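PDB 5FQ8: outer membrane protein Omp121, which probably imports nutrients across the bacterial outer membrane as a TonB-dependent transporter, a beta barrel closed by a plug, in complex with surface lipoprotein. Local coordinates for residues 147-152 against 541-546; 234-239 against 338-343; 562-567 against 589-594; 716-721 against 808-813; 909-914 against 930-935. One frame throughout, in Å; residues are numbered along the deposited sequence.

Contact 1: residues 147-152 against 541-546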
# COMPACT_ATOMS: atom_id res chain seq x y z
N ALA B 147 25.75 19.01 32.14
CA ALA B 147 25.41 17.60 32.16
C ALA B 147 26.18 16.86 33.24
O ALA B 147 26.55 15.71 33.05
CB ALA B 147 25.67 16.98 30.79
N ALA B 148 26.41 17.51 34.38
CA ALA B 148 27.15 16.90 35.47
C ALA B 148 26.30 16.53 36.66
O ALA B 148 26.77 15.80 37.54
CB ALA B 148 28.26 17.83 35.95
N ALA B 149 25.07 16.99 36.74
CA ALA B 149 24.18 16.60 37.81
C ALA B 149 22.81 16.33 37.18
O ALA B 149 21.89 17.12 37.31
CB ALA B 149 24.10 17.68 38.89
N THR B 150 22.70 15.20 36.50
CA THR B 150 21.49 14.86 35.76
C THR B 150 20.76 13.68 36.37
O THR B 150 19.97 13.03 35.68
CB THR B 150 21.83 14.55 34.31
OG1 THR B 150 22.89 13.61 34.27
CG2 THR B 150 22.25 15.80 33.60
N ALA B 151 20.99 13.39 37.65
CA ALA B 151 20.35 12.24 38.28
C ALA B 151 18.84 12.34 38.29
O ALA B 151 18.16 11.32 38.42
CB ALA B 151 20.86 12.08 39.71
N LEU B 152 18.30 13.54 38.16
CA LEU B 152 16.86 13.69 38.34
C LEU B 152 16.10 13.30 37.09
O LEU B 152 14.98 12.79 37.19
CB LEU B 152 16.54 15.12 38.74
CG LEU B 152 15.46 15.28 39.80
CD1 LEU B 152 15.81 14.44 41.00
CD2 LEU B 152 15.38 16.71 40.20
N THR B 541 26.03 19.88 46.40
CA THR B 541 25.09 18.89 45.89
C THR B 541 25.83 17.67 45.37
O THR B 541 26.80 17.80 44.63
CB THR B 541 24.23 19.50 44.79
OG1 THR B 541 23.84 20.82 45.18
CG2 THR B 541 23.01 18.66 44.58
N VAL B 542 25.35 16.49 45.74
CA VAL B 542 25.92 15.23 45.29
C VAL B 542 24.82 14.39 44.66
O VAL B 542 23.85 14.05 45.33
CB VAL B 542 26.59 14.47 46.44
CG1 VAL B 542 26.88 13.05 46.04
CG2 VAL B 542 27.86 15.17 46.81
N THR B 543 24.99 14.04 43.38
CA THR B 543 23.99 13.27 42.64
C THR B 543 24.54 11.91 42.26
O THR B 543 25.73 11.76 41.96
CB THR B 543 23.56 13.99 41.38
OG1 THR B 543 24.71 14.25 40.58
CG2 THR B 543 22.86 15.27 41.70
N ALA B 544 23.66 10.92 42.24
CA ALA B 544 24.02 9.56 41.86
C ALA B 544 22.81 8.86 41.28
O ALA B 544 21.70 8.99 41.81
CB ALA B 544 24.54 8.76 43.06
N ARG B 545 23.01 8.13 40.18
CA ARG B 545 21.93 7.42 39.54
C ARG B 545 22.46 6.17 38.87
O ARG B 545 23.49 6.21 38.20
CB ARG B 545 21.21 8.29 38.50
CG ARG B 545 20.14 7.53 37.76
CD ARG B 545 19.17 8.44 37.03
NE ARG B 545 18.19 7.64 36.32
CZ ARG B 545 17.03 8.10 35.86
NH1 ARG B 545 16.71 9.36 36.04
NH2 ARG B 545 16.21 7.29 35.23
N ASN B 546 21.75 5.07 39.06
CA ASN B 546 22.03 3.84 38.32
C ASN B 546 20.82 3.49 37.48
O ASN B 546 19.69 3.52 37.98
CB ASN B 546 22.40 2.69 39.24
CG ASN B 546 23.08 1.56 38.50
OD1 ASN B 546 24.31 1.51 38.41
ND2 ASN B 546 22.28 0.65 37.93
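Ala151 and Ala149 pack on Thr543 where plug loop 147-152 meets the inner face of barrel strand 541-546. The CB methyl of Ala151 stands over the strand, 3.7 Å from Thr543 CB, and leans on Arg545 with its CB 4.0 Å from that residue's CB. Ala149 flanks Thr543 with its own methyl, the CB lying 3.9 Å from Thr543 CG2. Such small residues suit a loop that passes close to a wall bearing alternate inward side chains.

The polar part belongs to Arg545. Its chain leaves with CG anti to the backbone N (chi1 176°) and stays extended, which carries it past Ala151 until CD is 3.4 Å from Ala151 O. NH1 then gives that same carbonyl a weak hydrogen bond of 3.4 Å, the oxygen lying at the edge of the guanidinium near its plane. The rest of the group is tied to the barrel: NE in a salt bridge with Asp547, its main partner, and NH2 bonded to Asn481.

Methyl packing plus one weak bond implies a modest grip at this point of the wall, consistent with a plug thought to rearrange during transport in this family.

Contact 2: residues 234-239 against 338-343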
# COMPACT_ATOMS: atom_id res chain seq x y z
N LYS B 234 3.72 32.30 -28.54
CA LYS B 234 3.76 33.60 -27.89
C LYS B 234 5.00 34.38 -28.31
O LYS B 234 6.06 33.81 -28.57
CB LYS B 234 3.72 33.47 -26.37
CG LYS B 234 2.32 33.36 -25.81
CD LYS B 234 2.33 33.21 -24.31
CE LYS B 234 0.93 33.13 -23.75
NZ LYS B 234 0.93 33.14 -22.26
N LEU B 235 4.85 35.70 -28.36
CA LEU B 235 5.84 36.63 -28.88
C LEU B 235 5.88 37.84 -27.96
O LEU B 235 4.83 38.44 -27.70
CB LEU B 235 5.48 37.04 -30.30
CG LEU B 235 6.35 38.06 -31.01
CD1 LEU B 235 7.62 37.39 -31.42
CD2 LEU B 235 5.61 38.55 -32.21
N LYS B 236 7.06 38.19 -27.48
CA LYS B 236 7.21 39.18 -26.42
C LYS B 236 8.51 39.92 -26.62
O LYS B 236 9.45 39.40 -27.24
CB LYS B 236 7.18 38.51 -25.04
CG LYS B 236 8.53 38.16 -24.49
CD LYS B 236 8.36 37.48 -23.15
CE LYS B 236 9.70 37.28 -22.48
NZ LYS B 236 10.86 37.50 -23.40
N PRO B 237 8.62 41.14 -26.09
CA PRO B 237 9.89 41.85 -26.18
C PRO B 237 10.94 41.21 -25.29
O PRO B 237 10.66 40.83 -24.15
CB PRO B 237 9.54 43.26 -25.70
CG PRO B 237 8.06 43.33 -25.72
CD PRO B 237 7.58 41.96 -25.46
N TYR B 238 12.15 41.09 -25.82
CA TYR B 238 13.24 40.41 -25.12
C TYR B 238 13.83 41.36 -24.09
O TYR B 238 14.82 42.05 -24.32
CB TYR B 238 14.26 39.92 -26.13
CG TYR B 238 15.24 38.92 -25.59
CD1 TYR B 238 14.81 37.85 -24.82
CD2 TYR B 238 16.59 39.02 -25.87
CE1 TYR B 238 15.68 36.93 -24.33
CE2 TYR B 238 17.48 38.10 -25.38
CZ TYR B 238 17.01 37.05 -24.60
OH TYR B 238 17.86 36.12 -24.10
N VAL B 239 13.18 41.42 -22.93
CA VAL B 239 13.60 42.31 -21.85
C VAL B 239 13.61 41.52 -20.56
O VAL B 239 13.00 40.45 -20.45
CB VAL B 239 12.69 43.54 -21.70
CG1 VAL B 239 12.76 44.41 -22.92
CG2 VAL B 239 11.28 43.12 -21.44
N PRO B 338 13.81 31.49 -17.03
CA PRO B 338 14.62 32.54 -17.64
C PRO B 338 14.30 33.88 -17.01
O PRO B 338 13.18 34.14 -16.58
CB PRO B 338 14.21 32.50 -19.11
CG PRO B 338 13.62 31.17 -19.31
CD PRO B 338 12.96 30.82 -18.02
N ARG B 339 15.30 34.76 -16.99
CA ARG B 339 15.12 36.08 -16.40
C ARG B 339 14.11 36.92 -17.15
O ARG B 339 13.69 37.93 -16.61
CB ARG B 339 16.43 36.84 -16.35
CG ARG B 339 17.54 36.13 -15.64
CD ARG B 339 17.19 35.86 -14.21
NE ARG B 339 16.80 37.08 -13.54
CZ ARG B 339 15.63 37.27 -12.95
NH1 ARG B 339 14.74 36.30 -12.91
NH2 ARG B 339 15.37 38.43 -12.38
N ASP B 340 13.70 36.53 -18.35
CA ASP B 340 12.79 37.36 -19.12
C ASP B 340 11.35 36.88 -19.08
O ASP B 340 10.47 37.56 -19.61
CB ASP B 340 13.25 37.40 -20.57
CG ASP B 340 13.33 36.04 -21.19
OD1 ASP B 340 14.21 35.25 -20.78
OD2 ASP B 340 12.51 35.75 -22.08
N ILE B 341 11.08 35.73 -18.47
CA ILE B 341 9.79 35.07 -18.54
C ILE B 341 8.93 35.51 -17.36
O ILE B 341 9.40 35.58 -16.23
CB ILE B 341 9.96 33.54 -18.54
CG1 ILE B 341 10.74 33.11 -19.77
CG2 ILE B 341 8.61 32.87 -18.51
CD1 ILE B 341 10.14 33.58 -21.05
N SER B 342 7.67 35.82 -17.64
CA SER B 342 6.74 36.26 -16.61
C SER B 342 6.16 35.05 -15.89
O SER B 342 5.34 34.32 -16.46
CB SER B 342 5.64 37.10 -17.23
OG SER B 342 4.66 37.46 -16.27
N ILE B 343 6.54 34.86 -14.63
CA ILE B 343 6.06 33.71 -13.87
C ILE B 343 4.58 33.85 -13.53
O ILE B 343 3.81 32.90 -13.70
CB ILE B 343 6.90 33.53 -12.59
CG1 ILE B 343 8.31 33.17 -12.94
CG2 ILE B 343 6.34 32.43 -11.75
CD1 ILE B 343 9.10 32.83 -11.74
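Lys236, near the end of strand 232-237, crosses at about a right angle to Asp340 in the turn opposite and forms a salt bridge with it. From CB, which points toward the 338-343 segment, the chain runs straight through CG to CD, the atom that first nears the Asp340 carbonyl. CE goes deeper: it lies against Asp340 O and Asp340 OD2 and also packs 4.0 Å from Ile341 CD1. There the chain bends at its last torsion, swinging the ammonium to the carboxylate. NZ binds Asp340 OD2 at 2.7 Å, on the lone pair anti to the other oxygen, and adds a weak bond of 3.4 Å to Pro237 O in its own segment. Trp225 meets the same lysine in a cation-pi contact.

Asp340 is held from several sides. OD1 accepts a bond from the backbone N of Met200, its CB rests against Val239 O, and its CG is 4.0 Å from Tyr238 CE1, ring and carboxylate planes standing 73° apart. A type I turn from Pro338 to Ile341, closed by Ile341 N to Pro338 O at 3.2 Å, presents the aspartate. The sheet carrying Lys236 continues through Lys234 and Leu235 into a strand of the BT_2262 lipoprotein chain. A buried lysine and aspartate probably offset each other's charge, which would help hold the 338-343 loop against the strand at the edge of that subunit interface.

Contact 3: residues 562-567 against 589-594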
# COMPACT_ATOMS: atom_id res chain seq x y z
N PRO B 562 27.80 9.35 38.65
CA PRO B 562 27.67 10.30 39.75
C PRO B 562 27.99 11.72 39.35
O PRO B 562 28.39 11.98 38.21
CB PRO B 562 28.70 9.78 40.76
CG PRO B 562 29.75 9.10 39.91
CD PRO B 562 29.18 8.87 38.53
N GLY B 563 27.84 12.63 40.29
CA GLY B 563 28.14 14.03 40.05
C GLY B 563 28.29 14.80 41.34
O GLY B 563 27.87 14.35 42.41
N ILE B 564 28.90 15.97 41.24
CA ILE B 564 29.07 16.86 42.38
C ILE B 564 29.08 18.29 41.87
O ILE B 564 29.68 18.59 40.83
CB ILE B 564 30.36 16.51 43.15
CG1 ILE B 564 30.46 17.35 44.42
CG2 ILE B 564 31.58 16.70 42.29
CD1 ILE B 564 31.65 17.01 45.29
N THR B 565 28.36 19.17 42.56
CA THR B 565 28.33 20.58 42.22
C THR B 565 28.47 21.42 43.48
O THR B 565 28.08 21.00 44.57
CB THR B 565 27.05 20.99 41.49
OG1 THR B 565 25.94 20.84 42.37
CG2 THR B 565 26.83 20.16 40.28
N GLY B 566 29.02 22.61 43.31
CA GLY B 566 29.21 23.52 44.42
C GLY B 566 28.95 24.95 44.01
O GLY B 566 29.14 25.33 42.85
N SER B 567 28.52 25.74 44.99
CA SER B 567 28.22 27.14 44.78
C SER B 567 28.61 27.90 46.03
O SER B 567 28.27 27.49 47.14
CB SER B 567 26.74 27.36 44.48
OG SER B 567 26.45 28.73 44.38
N ALA B 589 31.00 25.68 40.40
CA ALA B 589 31.85 24.62 39.88
C ALA B 589 31.09 23.30 39.88
O ALA B 589 30.26 23.05 40.75
CB ALA B 589 33.13 24.49 40.69
N SER B 590 31.39 22.46 38.89
CA SER B 590 30.74 21.16 38.74
C SER B 590 31.66 20.16 38.07
O SER B 590 32.43 20.51 37.17
CB SER B 590 29.47 21.27 37.92
OG SER B 590 29.81 21.50 36.57
N TRP B 591 31.57 18.92 38.51
CA TRP B 591 32.15 17.76 37.84
C TRP B 591 31.18 16.61 38.00
O TRP B 591 30.71 16.37 39.11
CB TRP B 591 33.51 17.38 38.44
CG TRP B 591 34.13 16.16 37.81
CD1 TRP B 591 35.13 16.14 36.89
CD2 TRP B 591 33.80 14.78 38.06
NE1 TRP B 591 35.44 14.86 36.54
CE2 TRP B 591 34.64 13.99 37.24
CE3 TRP B 591 32.88 14.12 38.89
CZ2 TRP B 591 34.59 12.59 37.23
CZ3 TRP B 591 32.82 12.73 38.87
CH2 TRP B 591 33.67 11.99 38.05
N GLY B 592 30.92 15.88 36.93
CA GLY B 592 30.04 14.74 37.05
C GLY B 592 29.88 14.03 35.72
O GLY B 592 30.43 14.44 34.70
N LYS B 593 29.10 12.96 35.76
CA LYS B 593 28.89 12.10 34.60
C LYS B 593 27.41 11.86 34.37
O LYS B 593 26.61 11.83 35.31
CB LYS B 593 29.61 10.76 34.76
CG LYS B 593 31.13 10.88 34.71
CD LYS B 593 31.79 9.95 35.71
CE LYS B 593 31.85 8.54 35.19
NZ LYS B 593 33.19 8.23 34.65
N THR B 594 27.04 11.68 33.10
CA THR B 594 25.72 11.21 32.72
C THR B 594 25.88 10.02 31.78
O THR B 594 26.47 10.15 30.71
CB THR B 594 24.90 12.30 32.04
OG1 THR B 594 24.71 13.39 32.94
CG2 THR B 594 23.56 11.74 31.66
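Thr565 and Ser590 meet through carbon because the threonine turns its OG1 between the backbone N and the carbonyl carbon (chi1 65°), which leaves CG2 beside the N and 3.7 Å from Ser590 CB. Ile564 is turned differently: CG1 is anti to the backbone N (chi1 -174°), so the other branch, CG2, stays low over the ladder, 3.3 Å from Trp591 O and 4.4 Å from Trp591 CB. The outer end of the isoleucine leads away from the neighbouring strand.

These contacts sit on two successive antiparallel strands of the TonB-dependent barrel, 558-569 and 582-596. Ile564 and Trp591 form a hydrogen-bonded pair, with Ile564 N to Trp591 O at 2.8 Å and Trp591 N to Ile564 O at 3.0 Å; Gly566 and Ala589 make another. Pro562 has no N-H to give, but its O accepts Lys593 N at 2.7 Å, while the proline ring and the lysine chain lie side by side, CD to CD 4.0 Å.

Alternation sorts the residues. Ile564, Trp591 and the small Ala589 are on the barrel surface; the apolar isoleucine and tryptophan suit a wall that probably faces lipid. Thr565 and Ser590 look inward, touching Ala149 and Ala148 of the plug, and the pair Gly563 and Gly592 adds no side chain there, with CA atoms 3.6 Å apart. The backbone bonds therefore supply the cohesion of this wall, while its side chains divide between an apolar exterior and a small, mildly polar interior that lets the plug come close.

Contact 4: residues 716-721 against 808-813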
# COMPACT_ATOMS: atom_id res chain seq x y z
N PHE B 716 10.77 55.82 32.79
CA PHE B 716 11.60 55.41 31.66
C PHE B 716 12.74 54.53 32.13
O PHE B 716 13.46 54.90 33.07
CB PHE B 716 12.16 56.61 30.90
CG PHE B 716 13.07 56.23 29.78
CD1 PHE B 716 12.57 55.71 28.61
CD2 PHE B 716 14.43 56.38 29.90
CE1 PHE B 716 13.40 55.36 27.58
CE2 PHE B 716 15.27 56.03 28.87
CZ PHE B 716 14.76 55.51 27.71
N SER B 717 12.91 53.40 31.47
CA SER B 717 14.05 52.54 31.70
C SER B 717 14.61 52.07 30.36
O SER B 717 13.89 51.95 29.37
CB SER B 717 13.69 51.34 32.60
OG SER B 717 12.69 50.51 32.04
N TRP B 718 15.92 51.86 30.34
CA TRP B 718 16.63 51.39 29.16
C TRP B 718 17.55 50.27 29.62
O TRP B 718 18.39 50.49 30.49
CB TRP B 718 17.45 52.49 28.51
CG TRP B 718 18.36 52.01 27.41
CD1 TRP B 718 18.17 50.92 26.62
CD2 TRP B 718 19.60 52.59 27.01
NE1 TRP B 718 19.21 50.79 25.74
CE2 TRP B 718 20.10 51.80 25.96
CE3 TRP B 718 20.34 53.70 27.42
CZ2 TRP B 718 21.30 52.09 25.32
CZ3 TRP B 718 21.52 53.98 26.79
CH2 TRP B 718 21.99 53.17 25.75
N GLU B 719 17.37 49.09 29.05
CA GLU B 719 18.22 47.96 29.37
C GLU B 719 19.00 47.54 28.14
O GLU B 719 18.55 47.72 27.00
CB GLU B 719 17.41 46.80 29.92
CG GLU B 719 16.54 47.15 31.12
CD GLU B 719 16.07 45.93 31.89
OE1 GLU B 719 16.41 44.79 31.49
OE2 GLU B 719 15.35 46.13 32.90
N LEU B 720 20.18 47.00 28.37
CA LEU B 720 20.99 46.41 27.33
C LEU B 720 21.38 45.01 27.76
O LEU B 720 21.69 44.77 28.93
CB LEU B 720 22.23 47.23 27.06
CG LEU B 720 22.00 48.53 26.32
CD1 LEU B 720 23.18 49.41 26.53
CD2 LEU B 720 21.82 48.24 24.86
N THR B 721 21.37 44.09 26.82
CA THR B 721 21.82 42.75 27.11
C THR B 721 22.72 42.28 25.99
O THR B 721 22.46 42.55 24.81
CB THR B 721 20.63 41.83 27.32
OG1 THR B 721 19.95 42.22 28.52
CG2 THR B 721 21.09 40.40 27.45
N THR B 808 18.06 45.16 23.41
CA THR B 808 17.75 46.35 24.17
C THR B 808 16.26 46.36 24.48
O THR B 808 15.46 45.82 23.72
CB THR B 808 18.15 47.61 23.41
OG1 THR B 808 17.80 48.75 24.18
CG2 THR B 808 17.44 47.69 22.09
N ASN B 809 15.89 46.95 25.62
CA ASN B 809 14.49 46.99 26.03
C ASN B 809 14.20 48.34 26.67
O ASN B 809 14.74 48.67 27.73
CB ASN B 809 14.16 45.85 27.00
CG ASN B 809 14.52 44.47 26.44
OD1 ASN B 809 13.74 43.86 25.72
ND2 ASN B 809 15.70 43.99 26.79
N LEU B 810 13.34 49.12 26.02
CA LEU B 810 12.89 50.41 26.52
C LEU B 810 11.49 50.29 27.11
O LEU B 810 10.63 49.60 26.56
CB LEU B 810 12.88 51.44 25.41
CG LEU B 810 14.17 51.38 24.62
CD1 LEU B 810 14.05 52.19 23.38
CD2 LEU B 810 15.26 51.92 25.48
N LYS B 811 11.27 50.97 28.23
CA LYS B 811 9.95 51.08 28.83
C LYS B 811 9.71 52.53 29.19
O LYS B 811 10.45 53.10 29.99
CB LYS B 811 9.81 50.18 30.07
CG LYS B 811 10.14 48.73 29.83
CD LYS B 811 9.57 47.83 30.91
CE LYS B 811 8.04 47.85 30.87
NZ LYS B 811 7.41 46.92 31.87
N TYR B 812 8.69 53.14 28.59
CA TYR B 812 8.27 54.49 28.94
C TYR B 812 6.80 54.48 29.32
O TYR B 812 5.93 54.47 28.44
CB TYR B 812 8.54 55.47 27.80
CG TYR B 812 7.97 56.84 28.05
CD1 TYR B 812 8.50 57.66 29.03
CD2 TYR B 812 6.90 57.31 27.31
CE1 TYR B 812 7.97 58.91 29.27
CE2 TYR B 812 6.36 58.55 27.54
CZ TYR B 812 6.91 59.35 28.52
OH TYR B 812 6.38 60.60 28.76
N LYS B 813 6.52 54.50 30.62
CA LYS B 813 5.16 54.47 31.13
C LYS B 813 4.48 53.19 30.69
O LYS B 813 4.73 52.12 31.26
CB LYS B 813 4.35 55.68 30.66
CG LYS B 813 4.58 56.95 31.43
CD LYS B 813 4.12 58.16 30.63
CE LYS B 813 3.76 59.35 31.52
NZ LYS B 813 4.93 59.96 32.20
O HOH W 1 13.71 48.55 30.41
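Phe716 meets Tyr812 CB at the edge of its ring. With CG anti to the backbone N (chi1 177°), the ring reaches over to the opposite strand, so that CD1 is 4.1 Å from Tyr812 CB and 3.6 Å from Lys811 O; the two aromatic side chains cross at about a right angle. The farther end of the phenylalanine ring touches Leu810, whose CD2 also packs on Trp718.

Thr808 takes the other end of this face. Its OG1 receives the indole N-H of Trp718 at 2.9 Å, lying in the ring plane, though the bond is bent to 130°. A threonine suits the spot: OG1 serves the indole, and CB lies 4.0 Å from Leu720 CD2. Strands 716-731 and 802-812 are antiparallel neighbours in the barrel wall, and this aromatic and aliphatic face is on the surface, as fits a membrane-spanning barrel.

Asn809 belongs to the other face, with Ser717, Glu719 and Lys811. Its backbone forms a hydrogen-bonded pair with Glu719, and its O, besides accepting Glu719 N at 3.0 Å, accepts a hydrogen bond from a water at 2.9 Å. That water also bonds Ser717 OG at 2.7 Å, while the same OG lies alongside Lys811 CB.

Contact 5: residues 909-914 against 930-935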
# COMPACT_ATOMS: atom_id res chain seq x y z
N SER B 909 13.93 39.85 16.24
CA SER B 909 12.58 40.25 16.61
C SER B 909 12.54 41.72 17.02
O SER B 909 13.52 42.27 17.52
CB SER B 909 12.06 39.41 17.76
OG SER B 909 12.85 39.61 18.91
N VAL B 910 11.38 42.33 16.82
CA VAL B 910 11.07 43.66 17.36
C VAL B 910 9.63 43.64 17.88
O VAL B 910 8.71 43.33 17.12
CB VAL B 910 11.24 44.76 16.31
CG1 VAL B 910 10.77 46.08 16.86
CG2 VAL B 910 12.68 44.87 15.89
N VAL B 911 9.44 44.00 19.15
CA VAL B 911 8.12 43.99 19.78
C VAL B 911 7.80 45.37 20.34
O VAL B 911 8.51 45.86 21.22
CB VAL B 911 8.03 42.93 20.89
CG1 VAL B 911 6.60 42.73 21.26
CG2 VAL B 911 8.63 41.65 20.44
N LEU B 912 6.71 45.97 19.88
CA LEU B 912 6.22 47.25 20.37
C LEU B 912 4.93 47.01 21.14
O LEU B 912 3.89 46.71 20.54
CB LEU B 912 6.01 48.24 19.23
CG LEU B 912 5.44 49.59 19.62
CD1 LEU B 912 6.33 50.19 20.65
CD2 LEU B 912 5.32 50.54 18.46
N GLY B 913 4.98 47.17 22.45
CA GLY B 913 3.83 46.90 23.30
C GLY B 913 3.27 48.16 23.93
O GLY B 913 4.02 49.03 24.37
N TRP B 914 1.94 48.25 23.96
CA TRP B 914 1.25 49.35 24.64
C TRP B 914 0.25 48.81 25.66
O TRP B 914 -0.86 48.43 25.30
CB TRP B 914 0.54 50.25 23.65
CG TRP B 914 -0.13 51.38 24.33
CD1 TRP B 914 0.14 51.85 25.57
CD2 TRP B 914 -1.20 52.18 23.82
NE1 TRP B 914 -0.69 52.90 25.87
CE2 TRP B 914 -1.52 53.12 24.81
CE3 TRP B 914 -1.92 52.18 22.63
CZ2 TRP B 914 -2.53 54.06 24.64
CZ3 TRP B 914 -2.92 53.12 22.46
CH2 TRP B 914 -3.21 54.05 23.46
N LYS B 930 -3.58 45.26 26.49
CA LYS B 930 -2.29 45.55 25.88
C LYS B 930 -2.38 45.27 24.39
O LYS B 930 -2.53 44.12 23.99
CB LYS B 930 -1.17 44.73 26.50
CG LYS B 930 0.19 45.05 25.88
CD LYS B 930 1.31 44.16 26.38
CE LYS B 930 1.89 44.65 27.68
NZ LYS B 930 3.30 44.23 27.86
N VAL B 931 -2.33 46.31 23.59
CA VAL B 931 -2.11 46.14 22.16
C VAL B 931 -0.62 45.95 21.93
O VAL B 931 0.20 46.41 22.72
CB VAL B 931 -2.67 47.35 21.39
CG1 VAL B 931 -2.39 47.23 19.92
CG2 VAL B 931 -4.14 47.43 21.58
N SER B 932 -0.27 45.22 20.87
CA SER B 932 1.11 44.86 20.61
C SER B 932 1.33 44.74 19.12
O SER B 932 0.57 44.05 18.44
CB SER B 932 1.46 43.53 21.29
OG SER B 932 2.85 43.37 21.33
N ALA B 933 2.35 45.39 18.61
CA ALA B 933 2.82 45.18 17.25
C ALA B 933 4.16 44.49 17.32
O ALA B 933 4.95 44.75 18.23
CB ALA B 933 2.94 46.49 16.48
N TYR B 934 4.42 43.58 16.40
CA TYR B 934 5.67 42.85 16.44
C TYR B 934 6.11 42.51 15.03
O TYR B 934 5.36 42.66 14.07
CB TYR B 934 5.56 41.60 17.30
CG TYR B 934 4.56 40.60 16.80
CD1 TYR B 934 3.19 40.85 16.92
CD2 TYR B 934 4.96 39.42 16.24
CE1 TYR B 934 2.27 39.94 16.48
CE2 TYR B 934 4.05 38.51 15.80
CZ TYR B 934 2.70 38.77 15.92
OH TYR B 934 1.79 37.84 15.46
N GLY B 935 7.35 42.06 14.94
CA GLY B 935 7.95 41.60 13.71
C GLY B 935 9.09 40.65 14.01
O GLY B 935 9.88 40.92 14.92
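Val911 faces Tyr934 across an antiparallel ladder between strands 899-915 and 928-941, adjacent staves near the closing end of the TonB-dependent barrel. The valine CG1 is 4.2 Å from Tyr934 CB, but it leans diagonally and is closer, at 3.8 Å, to Ser932 OG. Tyr934 sets its CG between the backbone N and the carbonyl carbon (chi1 61°), which sends the ring away from strand 899-915 to hydrogen bond Gln184 through OH. Its CB, placed by the ladder itself, lies near Val910 O. These side chains share the buried face, where Ser932 and Gly913 are the small neighbours.

On the other face, Leu912 and Ala933 stand side by side, CB to CB 4.5 Å, with Trp914 and Val931 further along. Ala933 lies close to a bound detergent molecule, consistent with this being the lipid-facing side, for which leucine, valine and tryptophan are well suited. Trp914 carries its CG anti to the backbone N (chi1 -178°), and the indole leads outward instead of lying across the neighbouring strand. At the same end Lys930 passes its aliphatic part over the Trp914 carbonyl, CG to O 3.6 Å.

Beneath the side chains, Val910 pairs with Gly935, and Leu912 with Ala933, each through two backbone bonds. At the last pair the two bonds differ: Trp914 N meets Val931 O at 2.8 Å and a nearly straight 172°, whereas Val931 N to Trp914 O is a weak 3.1 Å.

Overall arrangement
Contacts 3, 4 and 5 are antiparallel ladders of the barrel wall, held chiefly by backbone bonds; contact 4 is a surface contact, whereas 3 and 5 have a buried inner face and a surface outer one. Contact 1 joins the plug to that wall and touches contact 3, their centres about 7 Å apart: strands 538-549 and 558-569 are neighbours, and Thr543 bonds Gly563 between them. Contacts 4 and 5 lie about 14 Å apart, centre to centre, linked through strand 815-825. Contact 2 stands apart, buried and centred about 67 Å from contact 1, and depends on a salt bridge beside the lipoprotein, where the wall contacts use ladder bonds and apolar packing.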